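Local coordinates for putative phosphosugar isomerase (Clostridium difficile, PDB 3G68), which probably binds and isomerises a phosphorylated sugar, as a double-SIS-domain protein related to the isomerase part of glucosamine-6-phosphate synthase, at residues Y46-V50 against V65-P69; I130-N134 against C149-N153; K209-G215 against I236-E242; K229-M234 against I321-P326. All coordinates share one frame; numbering follows the deposited sequence.

Contact 1 of 4, residues Y46-V50 against V65-P69; sequences YHSGV and VKMYP
Tyr46 and Tyr68 lay their rings face to face, with centroids 3.7 Å apart and planes only 18° from parallel. Although the planes nearly match, the two side chains run across each other, and the rings overlap broadly with a small offset; the tightest approach is at Tyr46 CD2, 3.3 Å from Tyr68 CE1. Close by, Tyr46 CE2 lies 3.4 Å from Tyr68 CZ. The first torsion of Tyr46 (chi1 -180°) places CG opposite its own backbone N and sends the ring off the helix across the end of the strand. The reverse face of this ring carries a methyl from its own helix, Val50 CG2, which sits over the rim; Tyr46 is thus sandwiched between an aromatic ring and an aliphatic branch. Beside it, the ring's CE1 reaches the backbone at Met67 C, 3.6 Å away.

Lys66 runs past the same group. Its chain bends at chi2 and crosses the Tyr46 ring obliquely, bringing CE to 3.8 Å from Tyr46 OH, while CG packs 3.8 Å from Val50 N. Gly49, with no side chain, lets Lys66 CB come close to the helix backbone. From the tip of the lysine, NZ donates to a water 3.1 Å away, and that water gives a hydrogen bond to Val50 O at 2.7 Å. No direct hydrogen bond joins helix 43-59 to the end of strand 63-67, the return strand of this beta-alpha-beta unit. The junction therefore rests on ring stacking and aliphatic packing, and the one polar link, from Lys66 to the helix carbonyl, runs through a single water.

Contact 2 of 4, residues I130-N134 against C149-N153; sequences ILTVN and CTKLN
Asn153 on the helix and Val133 in the loop run antiparallel alongside each other, and the asparagine can be followed outward from the helix. Its CB rests 4.1 Å from Val133 CG2, and its CG stays beside the same methyl. A chi1 of -131°, well off a staggered value, turns the amide toward the loop backbone. The two ends of the amide then part. ND2 lies 2.9 Å from Leu131 O, while OD1 accepts a hydrogen bond from a water 2.7 Å away. That water also donates to Thr132 O and accepts from Asn134 N, and so links the helix side chain to two peptide groups of the loop.

Val133 fills the apolar side of the contact. Its CG1 presses on Cys149 CB at 3.5 Å, closer than usual for two carbons, and its CG2 reaches 3.7 Å from Thr150 OG1. That hydroxyl is hydrogen-bonded to Gly146 O, one turn earlier in the helix, and meets the valine methyl by packing.

The loop that follows strand 129-130 is thereby laid along helix 145-165. The same loop stays paired to the sheet: Leu131 and Val133 keep backbone hydrogen bonds with Ser114 and Ala116 of strand 111-116. Cys149 and Asn153 also touch Ile18 of helix 4-20, and Thr150 packs on Ser48 of helix 43-59.

Contact 3 of 4, residues K209-G215 against I236-E242; sequences KEIRIIG and IPVTGYE
The Tyr241 ring and the Arg212 guanidinium meet with their planes 37° apart. Tyr241 OH lies at the guanidinium edge, in its plane and 3.6 Å from Arg212 NE, while Arg212 CD approaches Tyr241 CE1 obliquely at 3.5 Å. Ile213 O sits at the edge of the tyrosine ring. One water accepts from Arg212 NH2 at 3.0 Å and is hydrogen-bonded to Tyr241 OH, closing the gap between the polar ends. The arginine chain, extended from CG to NE, also carries NH1 to a salt bridge with Glu210 OE1 (3.3 Å); the other carboxylate oxygen, OE2, is bonded to Ser258.

Beneath these groups the strands pair in parallel, with five backbone hydrogen bonds that alternate in direction from Ile211 N to Pro237 O, up to Gly215 N to Tyr241 O. On the face that carries Ile211 and Val238 the two lie alongside each other, CB to CG1 3.9 Å; at the loop before the strand Ile236 CD1 meets Ile211 CD1.

Strand 238-242 is outermost of the sheet in this chain, with strand 258-264 pairing on the far side of 210-215. Helix 220-234, the crossover between the paired strands, covers Ile213, and Ile250 of helix 243-250 packs on Arg212 and Tyr241. Glu242 N-caps that second helix, its side chain accepting from Glu244 N.

Contact 4 of 4, residues K229-M234 against I321-P326; sequences KLLETM and ICGEIP
The last turns of helix 220-234 lie against the end of helix 316-324, with Leu230 and Cys322 CA atoms 5.7 Å apart and those of Met234 and Pro326 5.6 Å apart. Cys322 fits against the first helix: its SG lies 3.5 Å from Leu230 N and 3.8 Å from Leu230 CD2, while its CB is 3.4 Å from Thr233 OG1. The threonine hydroxyl is turned back to its own helix by a chi1 of 59°, where it donates to Lys229 O at 2.8 Å. Beyond it, Thr233 CB packs on Pro326 CG.

Met234, present as selenomethionine, curls, bent at both chi2 and chi3, so that the side chain runs across Pro326 at about a right angle and SE settles 3.8 Å from Ile325 CG2. Leu230 CD2 completes the apolar seam against Ile321 CG2. No hydrogen bond joins the segments.

Behind the seam, Leu230 also touches Ile211 and Ile213 of strand 210-215, so one helix bridges the sheet and helix 316-324. Ile321 and Ile325 also pack on Ile198 of helix 187-200 and on Leu205 of helix 202-206. Met234 O, at the helix end, takes a hydrogen bond from Arg329.

In the fold
Contacts 1 and 2 belong to the first of two parallel five-stranded sheets with their helices, contacts 3 and 4 to the second; both sheets share the strand order 2-1-3-4-5, as expected of a double-SIS protein. Contacts 1 and 2 follow in series, with centres 15 Å apart, and touch where Ser48 packs on Thr150 and Lys151. Contacts 3 and 4, 13 Å apart, alternate along the chain; contact 3 pairs the two strands of a beta-alpha-beta unit, and contact 4 packs its connecting helix 220-234 on helix 316-324. Centres of contacts 2 and 3 are 28 Å apart, on opposite sides of the chain's centre. Between the halves, His47 of contact 1 bonds to Glu225 of helix 220-234, joining the two sheet regions.

Contact 1 of 4, residues Y46-V50 against V65-P69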
loop_
_atom_site.group_PDB
_atom_site.type_symbol
_atom_site.label_atom_id
_atom_site.label_comp_id
_atom_site.label_asym_id
_atom_site.label_seq_id
_atom_site.Cartn_x
_atom_site.Cartn_y
_atom_site.Cartn_z
ATOM N N TYR B 46 51.922 -14.818 23.045
ATOM C CA TYR B 46 52.980 -14.138 22.291
ATOM C C TYR B 46 52.484 -13.781 20.904
ATOM O O TYR B 46 52.657 -12.645 20.467
ATOM C CB TYR B 46 54.273 -14.960 22.176
ATOM C CG TYR B 46 55.362 -14.237 21.396
ATOM C CD1 TYR B 46 55.912 -13.060 21.870
ATOM C CD2 TYR B 46 55.830 -14.739 20.186
ATOM C CE1 TYR B 46 56.885 -12.376 21.147
ATOM C CE2 TYR B 46 56.807 -14.077 19.473
ATOM C CZ TYR B 46 57.323 -12.913 19.943
ATOM O OH TYR B 46 58.284 -12.285 19.210
ATOM N N HIS B 47 51.834 -14.724 20.224
ATOM C CA HIS B 47 51.369 -14.488 18.848
ATOM C C HIS B 47 50.351 -13.366 18.746
ATOM O O HIS B 47 50.308 -12.677 17.739
ATOM C CB HIS B 47 50.813 -15.761 18.181
ATOM C CG HIS B 47 51.811 -16.893 18.093
ATOM N ND1 HIS B 47 51.442 -18.222 18.183
ATOM C CD2 HIS B 47 53.163 -16.886 18.006
ATOM C CE1 HIS B 47 52.526 -18.984 18.096
ATOM N NE2 HIS B 47 53.585 -18.199 17.995
ATOM N N SER B 48 49.505 -13.222 19.762
ATOM C CA SER B 48 48.522 -12.132 19.766
ATOM C C SER B 48 49.275 -10.797 19.716
ATOM O O SER B 48 48.905 -9.917 18.949
ATOM C CB SER B 48 47.542 -12.228 20.948
ATOM O OG SER B 48 48.167 -11.905 22.181
ATOM N N GLY B 49 50.360 -10.680 20.495
ATOM C CA GLY B 49 51.227 -9.500 20.465
ATOM C C GLY B 49 51.942 -9.300 19.132
ATOM O O GLY B 49 51.982 -8.189 18.585
ATOM N N VAL B 50 52.479 -10.373 18.574
ATOM C CA VAL B 50 53.131 -10.288 17.275
ATOM C C VAL B 50 52.150 -9.756 16.226
ATOM O O VAL B 50 52.478 -8.894 15.418
ATOM C CB VAL B 50 53.650 -11.673 16.804
ATOM C CG1 VAL B 50 54.242 -11.587 15.411
ATOM C CG2 VAL B 50 54.653 -12.264 17.772
ATOM N N VAL B 65 56.041 -2.497 21.533
ATOM C CA VAL B 65 56.908 -3.602 21.163
ATOM C C VAL B 65 56.359 -4.849 21.807
ATOM O O VAL B 65 55.580 -4.781 22.768
ATOM C CB VAL B 65 58.371 -3.318 21.553
ATOM C CG1 VAL B 65 58.864 -2.046 20.827
ATOM C CG2 VAL B 65 58.497 -3.148 23.035
ATOM N N LYS B 66 56.667 -5.992 21.209
ATOM C CA LYS B 66 56.259 -7.255 21.796
ATOM C C LYS B 66 57.514 -8.050 22.077
ATOM O O LYS B 66 58.493 -7.953 21.334
ATOM C CB LYS B 66 55.252 -8.037 20.919
ATOM C CG LYS B 66 55.781 -8.875 19.791
ATOM C CD LYS B 66 56.313 -8.085 18.633
ATOM C CE LYS B 66 57.152 -8.991 17.749
ATOM N NZ LYS B 66 57.768 -8.171 16.679
HETATM N N MSE B 67 57.458 -8.872 23.109
HETATM C CA MSE B 67 58.607 -9.648 23.518
HETATM C C MSE B 67 58.232 -10.947 24.178
HETATM O O MSE B 67 57.266 -10.999 24.932
HETATM C CB MSE B 67 59.396 -8.847 24.570
HETATM C CG MSE B 67 59.834 -7.464 24.157
HETATM SE SE MSE B 67 60.701 -6.613 25.677
HETATM C CE MSE B 67 60.955 -4.765 25.008
ATOM N N TYR B 68 59.007 -11.999 23.908
ATOM C CA TYR B 68 58.873 -13.245 24.643
ATOM C C TYR B 68 59.288 -12.939 26.098
ATOM O O TYR B 68 60.156 -12.089 26.324
ATOM C CB TYR B 68 59.824 -14.339 24.108
ATOM C CG TYR B 68 59.410 -15.106 22.873
ATOM C CD1 TYR B 68 58.295 -15.966 22.893
ATOM C CD2 TYR B 68 60.192 -15.076 21.719
ATOM C CE1 TYR B 68 57.950 -16.716 21.774
ATOM C CE2 TYR B 68 59.864 -15.824 20.598
ATOM C CZ TYR B 68 58.740 -16.648 20.613
ATOM O OH TYR B 68 58.424 -17.405 19.474
ATOM N N PRO B 69 58.684 -13.613 27.086
ATOM C CA PRO B 69 59.078 -13.346 28.476
ATOM C C PRO B 69 60.590 -13.572 28.751
ATOM O O PRO B 69 61.187 -12.783 29.487
ATOM C CB PRO B 69 58.219 -14.323 29.277
ATOM C CG PRO B 69 57.036 -14.573 28.404
ATOM C CD PRO B 69 57.589 -14.591 27.019
HETATM O O HOH W 1 54.989 -7.811 15.326
#

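Contact 2 of 4, residues I130-N134 against C149-N153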
loop_
_atom_site.group_PDB
_atom_site.type_symbol
_atom_site.label_atom_id
_atom_site.label_comp_id
_atom_site.label_asym_id
_atom_site.label_seq_id
_atom_site.Cartn_x
_atom_site.Cartn_y
_atom_site.Cartn_z
ATOM N N ILE B 130 43.414 -4.661 35.421
ATOM C CA ILE B 130 42.970 -6.012 35.110
ATOM C C ILE B 130 42.072 -5.879 33.897
ATOM O O ILE B 130 40.887 -5.568 34.028
ATOM C CB ILE B 130 42.248 -6.645 36.314
ATOM C CG1 ILE B 130 43.221 -6.773 37.490
ATOM C CG2 ILE B 130 41.679 -8.013 35.965
ATOM C CD1 ILE B 130 42.560 -7.233 38.787
ATOM N N LEU B 131 42.664 -6.083 32.716
ATOM C CA LEU B 131 41.984 -5.919 31.427
ATOM C C LEU B 131 41.578 -7.289 30.874
ATOM O O LEU B 131 42.010 -7.701 29.785
ATOM C CB LEU B 131 42.915 -5.177 30.463
ATOM C CG LEU B 131 43.508 -3.851 30.910
ATOM C CD1 LEU B 131 44.439 -3.323 29.837
ATOM C CD2 LEU B 131 42.383 -2.826 31.213
ATOM N N THR B 132 40.772 -7.979 31.677
ATOM C CA THR B 132 40.280 -9.326 31.421
ATOM C C THR B 132 39.696 -9.487 30.021
ATOM O O THR B 132 38.930 -8.640 29.565
ATOM C CB THR B 132 39.193 -9.693 32.448
ATOM O OG1 THR B 132 39.668 -9.341 33.769
ATOM C CG2 THR B 132 38.856 -11.183 32.375
ATOM N N VAL B 133 40.115 -10.546 29.336
ATOM C CA VAL B 133 39.581 -10.886 28.030
ATOM C C VAL B 133 38.334 -11.695 28.370
ATOM O O VAL B 133 38.431 -12.847 28.783
ATOM C CB VAL B 133 40.579 -11.708 27.178
ATOM C CG1 VAL B 133 39.924 -12.088 25.831
ATOM C CG2 VAL B 133 41.851 -10.933 26.962
ATOM N N ASN B 134 37.150 -11.103 28.193
ATOM C CA ASN B 134 35.900 -11.765 28.589
ATOM C C ASN B 134 35.326 -12.675 27.524
ATOM O O ASN B 134 34.213 -12.457 27.056
ATOM C CB ASN B 134 34.877 -10.696 29.023
ATOM C CG ASN B 134 35.326 -9.949 30.249
ATOM O OD1 ASN B 134 35.401 -8.711 30.253
ATOM N ND2 ASN B 134 35.674 -10.695 31.294
ATOM N N CYS B 149 39.803 -13.098 20.714
ATOM C CA CYS B 149 39.347 -12.134 21.696
ATOM C C CYS B 149 40.514 -11.380 22.357
ATOM O O CYS B 149 40.317 -10.247 22.764
ATOM C CB CYS B 149 38.454 -12.798 22.745
ATOM S SG CYS B 149 36.898 -13.436 22.137
ATOM N N THR B 150 41.716 -11.972 22.431
ATOM C CA THR B 150 42.899 -11.298 23.019
ATOM C C THR B 150 43.440 -10.255 22.009
ATOM O O THR B 150 43.753 -9.104 22.369
ATOM C CB THR B 150 43.981 -12.335 23.456
ATOM O OG1 THR B 150 43.430 -13.173 24.501
ATOM C CG2 THR B 150 45.273 -11.655 23.944
ATOM N N LYS B 151 43.528 -10.633 20.730
ATOM C CA LYS B 151 43.889 -9.671 19.692
ATOM C C LYS B 151 42.909 -8.476 19.691
ATOM O O LYS B 151 43.333 -7.335 19.633
ATOM C CB LYS B 151 43.893 -10.305 18.317
ATOM C CG LYS B 151 44.990 -11.346 18.107
ATOM C CD LYS B 151 45.040 -11.764 16.635
ATOM C CE LYS B 151 43.818 -12.620 16.195
ATOM N NZ LYS B 151 43.973 -13.126 14.819
ATOM N N LEU B 152 41.606 -8.755 19.760
ATOM C CA LEU B 152 40.602 -7.688 19.806
ATOM C C LEU B 152 40.834 -6.790 21.016
ATOM O O LEU B 152 40.828 -5.574 20.895
ATOM C CB LEU B 152 39.185 -8.260 19.888
ATOM C CG LEU B 152 38.009 -7.284 19.959
ATOM C CD1 LEU B 152 37.996 -6.264 18.818
ATOM C CD2 LEU B 152 36.707 -8.103 19.914
ATOM N N ASN B 153 41.051 -7.400 22.169
ATOM C CA ASN B 153 41.271 -6.666 23.438
ATOM C C ASN B 153 42.459 -5.703 23.359
ATOM O O ASN B 153 42.388 -4.560 23.838
ATOM C CB ASN B 153 41.459 -7.653 24.611
ATOM C CG ASN B 153 40.588 -7.307 25.809
ATOM O OD1 ASN B 153 39.390 -7.038 25.655
ATOM N ND2 ASN B 153 41.168 -7.332 27.003
HETATM O O HOH W 2 37.532 -8.168 27.329
#

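Contact 3 of 4, residues K209-G215 against I236-E242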
loop_
_atom_site.group_PDB
_atom_site.type_symbol
_atom_site.label_atom_id
_atom_site.label_comp_id
_atom_site.label_asym_id
_atom_site.label_seq_id
_atom_site.Cartn_x
_atom_site.Cartn_y
_atom_site.Cartn_z
ATOM N N LYS B 209 52.050 -35.140 6.249
ATOM C CA LYS B 209 53.284 -35.643 6.846
ATOM C C LYS B 209 54.086 -34.497 7.488
ATOM O O LYS B 209 54.660 -34.699 8.535
ATOM C CB LYS B 209 54.140 -36.317 5.786
ATOM C CG LYS B 209 53.535 -37.635 5.262
ATOM C CD LYS B 209 54.332 -38.217 4.136
ATOM C CE LYS B 209 53.712 -39.532 3.647
ATOM N NZ LYS B 209 52.255 -39.380 3.310
ATOM N N GLU B 210 54.169 -33.346 6.816
ATOM C CA GLU B 210 54.834 -32.149 7.369
ATOM C C GLU B 210 54.321 -30.954 6.625
ATOM O O GLU B 210 54.132 -31.004 5.379
ATOM C CB GLU B 210 56.363 -32.278 7.348
ATOM C CG GLU B 210 57.017 -32.499 6.012
ATOM C CD GLU B 210 57.428 -31.224 5.315
ATOM O OE1 GLU B 210 57.068 -30.145 5.814
ATOM O OE2 GLU B 210 58.134 -31.314 4.246
ATOM N N ILE B 211 54.087 -29.887 7.366
ATOM C CA ILE B 211 53.457 -28.701 6.810
ATOM C C ILE B 211 54.273 -27.434 7.023
ATOM O O ILE B 211 54.927 -27.264 8.045
ATOM C CB ILE B 211 52.072 -28.472 7.495
ATOM C CG1 ILE B 211 51.142 -29.682 7.326
ATOM C CG2 ILE B 211 51.380 -27.205 6.929
ATOM C CD1 ILE B 211 49.898 -29.668 8.222
ATOM N N ARG B 212 54.206 -26.530 6.058
ATOM C CA ARG B 212 54.764 -25.203 6.185
ATOM C C ARG B 212 53.672 -24.216 5.745
ATOM O O ARG B 212 52.904 -24.520 4.852
ATOM C CB ARG B 212 56.047 -25.040 5.353
ATOM C CG ARG B 212 57.181 -25.836 5.935
ATOM C CD ARG B 212 58.472 -25.508 5.217
ATOM N NE ARG B 212 59.567 -26.295 5.754
ATOM C CZ ARG B 212 59.868 -27.517 5.366
ATOM N NH1 ARG B 212 59.195 -28.128 4.385
ATOM N NH2 ARG B 212 60.882 -28.148 5.951
ATOM N N ILE B 213 53.538 -23.101 6.441
ATOM C CA ILE B 213 52.560 -22.058 6.087
ATOM C C ILE B 213 53.398 -20.850 5.668
ATOM O O ILE B 213 54.372 -20.509 6.350
ATOM C CB ILE B 213 51.639 -21.665 7.261
ATOM C CG1 ILE B 213 50.937 -22.895 7.820
ATOM C CG2 ILE B 213 50.596 -20.613 6.804
ATOM C CD1 ILE B 213 50.115 -22.591 9.096
ATOM N N ILE B 214 53.048 -20.237 4.534
ATOM C CA ILE B 214 53.734 -19.038 4.052
ATOM C C ILE B 214 52.703 -17.910 4.056
ATOM O O ILE B 214 51.642 -18.040 3.409
ATOM C CB ILE B 214 54.299 -19.216 2.633
ATOM C CG1 ILE B 214 55.159 -20.478 2.543
ATOM C CG2 ILE B 214 55.065 -17.962 2.194
ATOM C CD1 ILE B 214 55.690 -20.740 1.171
ATOM N N GLY B 215 52.983 -16.849 4.821
ATOM C CA GLY B 215 52.084 -15.691 4.952
ATOM C C GLY B 215 52.742 -14.369 4.575
ATOM O O GLY B 215 53.956 -14.289 4.400
ATOM N N ILE B 236 52.783 -33.334 13.944
ATOM C CA ILE B 236 53.796 -33.522 12.923
ATOM C C ILE B 236 54.564 -32.213 12.862
ATOM O O ILE B 236 54.133 -31.214 13.461
ATOM C CB ILE B 236 53.153 -33.832 11.521
ATOM C CG1 ILE B 236 52.221 -32.699 11.081
ATOM C CG2 ILE B 236 52.457 -35.208 11.539
ATOM C CD1 ILE B 236 51.562 -32.923 9.716
ATOM N N PRO B 237 55.675 -32.189 12.125
ATOM C CA PRO B 237 56.358 -30.910 11.992
ATOM C C PRO B 237 55.549 -29.859 11.267
ATOM O O PRO B 237 55.026 -30.116 10.156
ATOM C CB PRO B 237 57.623 -31.257 11.202
ATOM C CG PRO B 237 57.855 -32.689 11.524
ATOM C CD PRO B 237 56.465 -33.263 11.494
ATOM N N VAL B 238 55.425 -28.696 11.903
ATOM C CA VAL B 238 54.733 -27.541 11.287
ATOM C C VAL B 238 55.442 -26.244 11.627
ATOM O O VAL B 238 55.713 -25.969 12.774
ATOM C CB VAL B 238 53.244 -27.381 11.665
ATOM C CG1 VAL B 238 52.586 -26.354 10.700
ATOM C CG2 VAL B 238 52.508 -28.712 11.589
ATOM N N THR B 239 55.772 -25.469 10.612
ATOM C CA THR B 239 56.424 -24.185 10.819
ATOM C C THR B 239 55.793 -23.134 9.919
ATOM O O THR B 239 55.417 -23.424 8.786
ATOM C CB THR B 239 57.921 -24.306 10.552
ATOM O OG1 THR B 239 58.439 -25.357 11.382
ATOM C CG2 THR B 239 58.634 -23.002 10.905
ATOM N N GLY B 240 55.673 -21.906 10.432
ATOM C CA GLY B 240 55.115 -20.765 9.678
ATOM C C GLY B 240 56.221 -19.807 9.305
ATOM O O GLY B 240 57.179 -19.637 10.076
ATOM N N TYR B 241 56.107 -19.187 8.130
ATOM C CA TYR B 241 57.129 -18.266 7.614
ATOM C C TYR B 241 56.506 -17.075 6.919
ATOM O O TYR B 241 55.473 -17.211 6.251
ATOM C CB TYR B 241 57.949 -18.958 6.507
ATOM C CG TYR B 241 58.631 -20.232 6.943
ATOM C CD1 TYR B 241 57.952 -21.450 6.882
ATOM C CD2 TYR B 241 59.913 -20.227 7.430
ATOM C CE1 TYR B 241 58.550 -22.631 7.274
ATOM C CE2 TYR B 241 60.534 -21.428 7.847
ATOM C CZ TYR B 241 59.824 -22.623 7.768
ATOM O OH TYR B 241 60.395 -23.790 8.161
ATOM N N GLU B 242 57.139 -15.906 7.054
ATOM C CA GLU B 242 56.763 -14.756 6.208
ATOM C C GLU B 242 57.332 -15.074 4.790
ATOM O O GLU B 242 58.316 -15.815 4.649
ATOM C CB GLU B 242 57.250 -13.433 6.834
ATOM C CG GLU B 242 57.005 -12.130 6.011
ATOM C CD GLU B 242 58.042 -11.898 4.929
ATOM O OE1 GLU B 242 59.186 -12.345 5.109
ATOM O OE2 GLU B 242 57.721 -11.298 3.885
HETATM O O HOH W 3 61.178 -26.799 8.666
#

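Contact 4 of 4, residues K229-M234 against I321-P326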
loop_
_atom_site.group_PDB
_atom_site.type_symbol
_atom_site.label_atom_id
_atom_site.label_comp_id
_atom_site.label_asym_id
_atom_site.label_seq_id
_atom_site.Cartn_x
_atom_site.Cartn_y
_atom_site.Cartn_z
ATOM N N LYS B 229 49.143 -24.231 16.167
ATOM C CA LYS B 229 47.907 -25.010 16.425
ATOM C C LYS B 229 47.856 -26.287 15.587
ATOM O O LYS B 229 47.437 -27.332 16.084
ATOM C CB LYS B 229 46.643 -24.161 16.265
ATOM C CG LYS B 229 46.487 -23.117 17.391
ATOM C CD LYS B 229 46.154 -23.773 18.732
ATOM C CE LYS B 229 46.725 -23.036 19.936
ATOM N NZ LYS B 229 46.081 -21.768 20.198
ATOM N N LEU B 230 48.331 -26.216 14.351
ATOM C CA LEU B 230 48.441 -27.438 13.520
ATOM C C LEU B 230 49.448 -28.404 14.175
ATOM O O LEU B 230 49.217 -29.611 14.223
ATOM C CB LEU B 230 48.895 -27.117 12.096
ATOM C CG LEU B 230 47.876 -26.567 11.078
ATOM C CD1 LEU B 230 48.579 -26.086 9.799
ATOM C CD2 LEU B 230 46.828 -27.622 10.758
ATOM N N LEU B 231 50.587 -27.887 14.619
ATOM C CA LEU B 231 51.591 -28.731 15.275
ATOM C C LEU B 231 50.995 -29.460 16.466
ATOM O O LEU B 231 51.183 -30.669 16.627
ATOM C CB LEU B 231 52.789 -27.910 15.771
ATOM C CG LEU B 231 53.959 -28.658 16.448
ATOM C CD1 LEU B 231 55.255 -27.824 16.296
ATOM C CD2 LEU B 231 53.694 -29.011 17.939
ATOM N N GLU B 232 50.286 -28.720 17.299
ATOM C CA GLU B 232 49.705 -29.293 18.532
ATOM C C GLU B 232 48.626 -30.337 18.275
ATOM O O GLU B 232 48.451 -31.244 19.076
ATOM C CB GLU B 232 49.124 -28.171 19.384
ATOM C CG GLU B 232 50.176 -27.226 19.968
ATOM C CD GLU B 232 49.580 -26.001 20.696
ATOM O OE1 GLU B 232 48.400 -25.641 20.483
ATOM O OE2 GLU B 232 50.332 -25.383 21.474
ATOM N N THR B 233 47.933 -30.238 17.144
ATOM C CA THR B 233 46.785 -31.115 16.860
ATOM C C THR B 233 47.071 -32.203 15.826
ATOM O O THR B 233 46.608 -33.342 15.962
ATOM C CB THR B 233 45.571 -30.261 16.436
ATOM O OG1 THR B 233 45.880 -29.471 15.269
ATOM C CG2 THR B 233 45.156 -29.338 17.583
HETATM N N MSE B 234 47.814 -31.851 14.789
HETATM C CA MSE B 234 48.207 -32.823 13.754
HETATM C C MSE B 234 49.418 -33.632 14.205
HETATM O O MSE B 234 49.698 -34.719 13.666
HETATM C CB MSE B 234 48.528 -32.111 12.442
HETATM C CG MSE B 234 47.394 -31.278 11.883
HETATM SE SE MSE B 234 45.998 -32.381 11.108
HETATM C CE MSE B 234 46.982 -32.963 9.524
ATOM N N ILE B 321 40.767 -26.922 10.312
ATOM C CA ILE B 321 41.531 -28.131 10.037
ATOM C C ILE B 321 41.952 -28.766 11.357
ATOM O O ILE B 321 41.834 -29.971 11.499
ATOM C CB ILE B 321 42.771 -27.895 9.156
ATOM C CG1 ILE B 321 42.358 -27.668 7.707
ATOM C CG2 ILE B 321 43.718 -29.125 9.211
ATOM C CD1 ILE B 321 43.508 -27.175 6.771
ATOM N N CYS B 322 42.388 -27.939 12.315
ATOM C CA CYS B 322 42.800 -28.434 13.637
ATOM C C CYS B 322 41.678 -29.140 14.381
ATOM O O CYS B 322 41.924 -30.090 15.121
ATOM C CB CYS B 322 43.398 -27.323 14.502
ATOM S SG CYS B 322 44.897 -26.559 13.818
ATOM N N GLY B 323 40.446 -28.662 14.218
ATOM C CA GLY B 323 39.309 -29.279 14.859
ATOM C C GLY B 323 38.859 -30.554 14.165
ATOM O O GLY B 323 38.494 -31.530 14.844
ATOM N N GLU B 324 38.909 -30.577 12.833
ATOM C CA GLU B 324 38.337 -31.695 12.064
ATOM C C GLU B 324 39.222 -32.864 11.606
ATOM O O GLU B 324 38.809 -34.032 11.629
ATOM C CB GLU B 324 37.680 -31.165 10.805
ATOM C CG GLU B 324 36.486 -30.267 11.068
ATOM C CD GLU B 324 35.691 -29.970 9.768
ATOM O OE1 GLU B 324 36.218 -30.249 8.672
ATOM O OE2 GLU B 324 34.546 -29.453 9.842
ATOM N N ILE B 325 40.408 -32.536 11.128
ATOM C CA ILE B 325 41.294 -33.558 10.539
ATOM C C ILE B 325 41.942 -34.456 11.593
ATOM O O ILE B 325 42.041 -35.651 11.349
ATOM C CB ILE B 325 42.283 -32.926 9.524
ATOM C CG1 ILE B 325 41.481 -32.222 8.405
ATOM C CG2 ILE B 325 43.253 -33.968 8.944
ATOM C CD1 ILE B 325 40.642 -33.164 7.445
ATOM N N PRO B 326 42.422 -33.909 12.737
ATOM C CA PRO B 326 42.978 -34.807 13.739
ATOM C C PRO B 326 42.032 -35.929 14.191
ATOM O O PRO B 326 42.513 -37.017 14.494
ATOM C CB PRO B 326 43.305 -33.893 14.914
ATOM C CG PRO B 326 43.635 -32.625 14.288
ATOM C CD PRO B 326 42.626 -32.519 13.127
#